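Local structure of acyl-coenzyme A thioesterase THEM4 (Rhodococcus sp., 2OV9) at residues B[88-93]-B[134-139]; B[98-103]-B[116-121]. The protein probably hydrolyses medium- and long-chain acyl-coenzyme A thioesters to the free fatty acid and coenzyme A, as a hotdog-fold thioesterase. All blocks are in the same frame, centred on the assembly; numbering follows the deposited sequence.

Interaction 1. Residues B[88-93]-B[134-139]; sequences HDPVTG and SALLLD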
loop_
_atom_site.group_PDB
_atom_site.type_symbol
_atom_site.label_atom_id
_atom_site.label_comp_id
_atom_site.label_asym_id
_atom_site.label_seq_id
_atom_site.Cartn_x
_atom_site.Cartn_y
_atom_site.Cartn_z
ATOM N N HIS B 88 8.025 -5.884 9.499
ATOM C CA HIS B 88 6.593 -6.167 9.603
ATOM C C HIS B 88 5.791 -5.253 8.695
ATOM O O HIS B 88 4.552 -5.275 8.705
ATOM C CB HIS B 88 6.141 -5.865 11.023
ATOM C CG HIS B 88 6.319 -4.427 11.403
ATOM N ND1 HIS B 88 7.452 -3.962 12.039
ATOM C CD2 HIS B 88 5.521 -3.344 11.216
ATOM C CE1 HIS B 88 7.341 -2.660 12.238
ATOM N NE2 HIS B 88 6.179 -2.259 11.751
ATOM N N ASP B 89 6.512 -4.419 7.955
ATOM C CA ASP B 89 5.939 -3.325 7.203
ATOM C C ASP B 89 5.295 -3.813 5.890
ATOM O O ASP B 89 5.627 -4.899 5.411
ATOM C CB ASP B 89 7.053 -2.325 6.924
ATOM C CG ASP B 89 8.079 -2.887 6.002
ATOM O OD1 ASP B 89 9.022 -3.549 6.467
ATOM O OD2 ASP B 89 7.922 -2.690 4.791
ATOM N N PRO B 90 4.339 -3.036 5.329
ATOM C CA PRO B 90 3.716 -3.422 4.062
ATOM C C PRO B 90 4.523 -3.241 2.780
ATOM O O PRO B 90 3.954 -3.362 1.697
ATOM C CB PRO B 90 2.434 -2.571 4.021
ATOM C CG PRO B 90 2.755 -1.359 4.852
ATOM C CD PRO B 90 3.716 -1.829 5.919
ATOM N N VAL B 91 5.819 -2.965 2.878
ATOM C CA VAL B 91 6.665 -2.855 1.676
ATOM C C VAL B 91 7.633 -4.021 1.589
ATOM O O VAL B 91 7.804 -4.613 0.521
ATOM C CB VAL B 91 7.462 -1.506 1.647
ATOM C CG1 VAL B 91 8.347 -1.407 0.389
ATOM C CG2 VAL B 91 6.501 -0.306 1.730
ATOM N N THR B 92 8.246 -4.358 2.728
ATOM C CA THR B 92 9.320 -5.358 2.770
ATOM C C THR B 92 9.046 -6.555 3.701
ATOM O O THR B 92 9.854 -7.479 3.743
ATOM C CB THR B 92 10.675 -4.731 3.228
ATOM O OG1 THR B 92 10.673 -4.572 4.661
ATOM C CG2 THR B 92 10.937 -3.363 2.566
ATOM N N GLY B 93 7.943 -6.527 4.459
ATOM C CA GLY B 93 7.692 -7.538 5.492
ATOM C C GLY B 93 7.466 -8.932 4.930
ATOM O O GLY B 93 6.508 -9.143 4.208
ATOM N N SER B 134 3.348 3.745 -5.631
ATOM C CA SER B 134 4.688 4.304 -5.890
ATOM C C SER B 134 5.134 5.185 -4.729
ATOM O O SER B 134 6.298 5.131 -4.278
ATOM C CB SER B 134 4.697 5.075 -7.203
ATOM O OG SER B 134 4.772 4.144 -8.273
ATOM N N ALA B 135 4.200 5.981 -4.226
ATOM C CA ALA B 135 4.476 6.852 -3.085
ATOM C C ALA B 135 4.798 6.015 -1.841
ATOM O O ALA B 135 5.737 6.350 -1.088
ATOM C CB ALA B 135 3.269 7.812 -2.830
ATOM N N LEU B 136 4.032 4.927 -1.630
ATOM C CA LEU B 136 4.250 4.064 -0.455
ATOM C C LEU B 136 5.644 3.450 -0.520
ATOM O O LEU B 136 6.387 3.463 0.474
ATOM C CB LEU B 136 3.187 2.953 -0.359
ATOM C CG LEU B 136 3.473 1.682 0.460
ATOM C CD1 LEU B 136 3.545 1.905 1.997
ATOM C CD2 LEU B 136 2.393 0.660 0.197
ATOM N N LEU B 137 6.001 2.889 -1.675
ATOM C CA LEU B 137 7.306 2.224 -1.813
ATOM C C LEU B 137 8.425 3.224 -1.572
ATOM O O LEU B 137 9.363 2.941 -0.816
ATOM C CB LEU B 137 7.491 1.577 -3.209
ATOM C CG LEU B 137 6.468 0.535 -3.677
ATOM C CD1 LEU B 137 6.933 -0.212 -4.944
ATOM C CD2 LEU B 137 6.180 -0.422 -2.573
ATOM N N LEU B 138 8.313 4.395 -2.195
ATOM C CA LEU B 138 9.374 5.435 -2.100
ATOM C C LEU B 138 9.496 5.964 -0.665
ATOM O O LEU B 138 10.597 6.147 -0.155
ATOM C CB LEU B 138 9.147 6.588 -3.104
ATOM C CG LEU B 138 9.594 6.234 -4.542
ATOM C CD1 LEU B 138 9.107 7.265 -5.526
ATOM C CD2 LEU B 138 11.097 6.135 -4.629
ATOM N N ASP B 139 8.363 6.199 -0.012
ATOM C CA ASP B 139 8.402 6.603 1.384
ATOM C C ASP B 139 9.270 5.625 2.205
ATOM O O ASP B 139 10.227 6.033 2.894
ATOM C CB ASP B 139 6.981 6.674 1.951
ATOM C CG ASP B 139 6.961 7.047 3.415
ATOM O OD1 ASP B 139 7.095 8.236 3.724
ATOM O OD2 ASP B 139 6.829 6.156 4.266
#

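Interaction 2. Residues B[98-103]-B[116-121]; sequences LAPPVV and VTLTIP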
loop_
_atom_site.group_PDB
_atom_site.type_symbol
_atom_site.label_atom_id
_atom_site.label_comp_id
_atom_site.label_asym_id
_atom_site.label_seq_id
_atom_site.Cartn_x
_atom_site.Cartn_y
_atom_site.Cartn_z
ATOM N N LEU B 98 0.677 -7.975 2.227
ATOM C CA LEU B 98 0.557 -6.701 1.488
ATOM C C LEU B 98 1.844 -6.298 0.809
ATOM O O LEU B 98 1.804 -5.548 -0.171
ATOM C CB LEU B 98 0.184 -5.537 2.430
ATOM C CG LEU B 98 -1.319 -5.296 2.641
ATOM C CD1 LEU B 98 -1.969 -6.500 3.169
ATOM C CD2 LEU B 98 -1.533 -4.119 3.605
ATOM N N ALA B 99 2.979 -6.745 1.366
ATOM C CA ALA B 99 4.304 -6.407 0.838
ATOM C C ALA B 99 4.607 -7.223 -0.414
ATOM O O ALA B 99 4.296 -8.407 -0.464
ATOM C CB ALA B 99 5.392 -6.627 1.950
ATOM N N PRO B 100 5.165 -6.590 -1.468
ATOM C CA PRO B 100 5.472 -7.399 -2.638
ATOM C C PRO B 100 6.143 -8.749 -2.357
ATOM O O PRO B 100 5.684 -9.730 -2.912
ATOM C CB PRO B 100 6.347 -6.465 -3.488
ATOM C CG PRO B 100 5.731 -5.127 -3.222
ATOM C CD PRO B 100 5.452 -5.160 -1.713
ATOM N N PRO B 101 7.191 -8.830 -1.484
ATOM C CA PRO B 101 7.913 -7.826 -0.716
ATOM C C PRO B 101 9.121 -7.304 -1.461
ATOM O O PRO B 101 9.665 -7.978 -2.349
ATOM C CB PRO B 101 8.365 -8.585 0.540
ATOM C CG PRO B 101 8.536 -10.015 0.096
ATOM C CD PRO B 101 7.704 -10.184 -1.190
ATOM N N VAL B 102 9.508 -6.090 -1.115
ATOM C CA VAL B 102 10.696 -5.475 -1.708
ATOM C C VAL B 102 11.931 -5.881 -0.919
ATOM O O VAL B 102 11.928 -5.838 0.302
ATOM C CB VAL B 102 10.582 -3.929 -1.757
ATOM C CG1 VAL B 102 11.803 -3.344 -2.520
ATOM C CG2 VAL B 102 9.280 -3.507 -2.460
ATOM N N VAL B 103 12.976 -6.274 -1.637
ATOM C CA VAL B 103 14.272 -6.610 -1.058
ATOM C C VAL B 103 15.192 -5.412 -1.326
ATOM O O VAL B 103 15.240 -4.910 -2.469
ATOM C CB VAL B 103 14.833 -7.863 -1.758
ATOM C CG1 VAL B 103 16.229 -8.183 -1.284
ATOM C CG2 VAL B 103 13.878 -9.059 -1.520
ATOM N N VAL B 116 11.978 -4.556 -7.996
ATOM C CA VAL B 116 10.728 -5.259 -7.733
ATOM C C VAL B 116 9.893 -5.295 -9.009
ATOM O O VAL B 116 9.813 -4.309 -9.722
ATOM C CB VAL B 116 9.934 -4.544 -6.597
ATOM C CG1 VAL B 116 9.457 -3.151 -7.043
ATOM C CG2 VAL B 116 8.739 -5.410 -6.117
ATOM N N THR B 117 9.279 -6.436 -9.281
ATOM C CA THR B 117 8.359 -6.566 -10.390
ATOM C C THR B 117 6.962 -6.609 -9.758
ATOM O O THR B 117 6.664 -7.516 -8.987
ATOM C CB THR B 117 8.651 -7.848 -11.168
ATOM O OG1 THR B 117 9.931 -7.712 -11.789
ATOM C CG2 THR B 117 7.603 -8.062 -12.242
ATOM N N LEU B 118 6.122 -5.616 -10.052
ATOM C CA LEU B 118 4.824 -5.516 -9.379
ATOM C C LEU B 118 3.670 -6.110 -10.163
ATOM O O LEU B 118 3.679 -6.135 -11.387
ATOM C CB LEU B 118 4.518 -4.062 -8.982
ATOM C CG LEU B 118 5.411 -3.405 -7.942
ATOM C CD1 LEU B 118 5.194 -1.884 -7.919
ATOM C CD2 LEU B 118 5.172 -3.984 -6.533
ATOM N N THR B 119 2.668 -6.554 -9.417
ATOM C CA THR B 119 1.564 -7.383 -9.896
ATOM C C THR B 119 0.210 -6.698 -9.732
ATOM O O THR B 119 0.120 -5.595 -9.151
ATOM C CB THR B 119 1.521 -8.657 -9.072
ATOM O OG1 THR B 119 1.590 -8.295 -7.686
ATOM C CG2 THR B 119 2.713 -9.567 -9.409
ATOM N N ILE B 120 -0.853 -7.349 -10.206
ATOM C CA ILE B 120 -2.131 -6.630 -10.343
ATOM C C ILE B 120 -2.776 -6.070 -9.078
ATOM O O ILE B 120 -3.560 -5.166 -9.182
ATOM C CB ILE B 120 -3.241 -7.336 -11.175
ATOM C CG1 ILE B 120 -3.587 -8.724 -10.642
ATOM C CG2 ILE B 120 -2.943 -7.289 -12.687
ATOM C CD1 ILE B 120 -4.961 -9.188 -11.180
ATOM N N PRO B 121 -2.491 -6.623 -7.890
ATOM C CA PRO B 121 -3.063 -5.946 -6.704
ATOM C C PRO B 121 -2.608 -4.509 -6.527
ATOM O O PRO B 121 -3.307 -3.721 -5.859
ATOM C CB PRO B 121 -2.537 -6.805 -5.541
ATOM C CG PRO B 121 -2.425 -8.148 -6.120
ATOM C CD PRO B 121 -1.813 -7.869 -7.486
#

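Interaction 1. Residues B[88-93]-B[134-139]
Val91, whose two methyls press on Leu136 and Leu137 of the helix, joins Thr92 in turning backbone N-H groups onto one and the same face of the Asp89 carboxylate. Both meet OD2: Thr92 N lies 2.7 Å from Asp89 OD2 on the syn side, 30° out of the carboxylate plane, and Val91 N lies 2.9 Å from Asp89 OD2 on the anti side, 32° out of it. At the edge, Asp89 OD1 uses its syn lone pair to take the hydroxyl of Thr92, OG1 standing 2.7 Å away, and also bonds Thr86 OG1. Four hydrogen bonds thus fix the rotation of this buried group. The bond to Val91 N makes an Asx turn and that to Thr92 N an Asx motif, while Gly93 N closes the loop on Asp89 O at 3.0 Å. Held in this curl, Val91 meets helix 131-148, the long helix of the hotdog fold, which packs against the antiparallel sheet: Leu138 points away from the loop, onto Val201 and Val203 of strand 199-208. The contact itself is wholly apolar and forked. Val91 CG1, anti to its own N (chi1 180°), comes 3.8 Å from Leu137 CD2. The side chains of Val91 and Leu136 slide past each other in opposite directions, with Val91 CG2 3.7 Å from Leu136 CD1 and almost as near to Leu136 CG. Leu137 starts off to the side of the loop, but its CD2 end swings nearer. Pro90 adds a looser touch beside this fork, its ring atom CG 4.4 Å from Leu136 CD1. The second subunit closes in here: Pro90 packs on Gln123 and Leu136 on Gly132 of that chain, and His88 NE2 hydrogen-bonds Gly124 O of the same neighbour.

Interaction 2. Residues B[98-103]-B[116-121]
The ring of Pro100 is the bump, and its CB-CG edge settles into the hollow between two methyls, CG2 of Val116 and CD2 of Leu118. CB leans to the valine, with Pro100 CB 3.7 Å from Val116 CG2. CG leans to the leucine and comes closest, Pro100 CG lying 3.5 Å from Leu118 CD2. Each ring carbon also touches the other methyl more loosely, so the proline sits astride both. Val116 CG2 in turn lies between Pro100 CB and Val102 CG2, the latter a lighter touch at 4.2 Å where the two valines cross at about a right angle. Val116 points directly at the loop and holds CG2 anti to its backbone N, with CG1 wedged between N and the carbonyl carbon (chi1 67°). Leu118 leaves its backbone to one side and bends its CD2 end inward, whereas Thr117 between them faces away. On the loop, Pro101, which follows a cis peptide bond, points away from 116-121. No hydrogen bond spans the contact; the backbone of Val116 is hydrogen-bonded to Leu172 of strand 171-182, and that of Leu118 to Phe169. The packing thus lays the loop ahead of strand 105-106 over the end of strand 112-117, with Val102 packing on Leu174 of strand 171-182, Tyr122 against Pro100, and helix 26-43 meeting Thr119, Ile120 and Pro121.

How the interactions relate
Interactions 1 and 2 lie about 9 Å apart, centre to centre, and meet directly through the long loop between helix 51-67 and strand 105-106, which supplies 88-93 and 98-103. Val91 O is 2.8 Å from Val102 N, a probable hydrogen bond, and 3.3 Å from Pro100 CD; Val91 also packs on Val102 through side chains. The loop thus folds back on itself, presenting one segment to helix 131-148 and the other to the end of strand 112-117, elements successive in the chain. Both contacts border the second subunit. In interaction 1, Asp139 packs on His130 of that subunit, consistent with an active site at the subunit interface, as in related hotdog thioesterases.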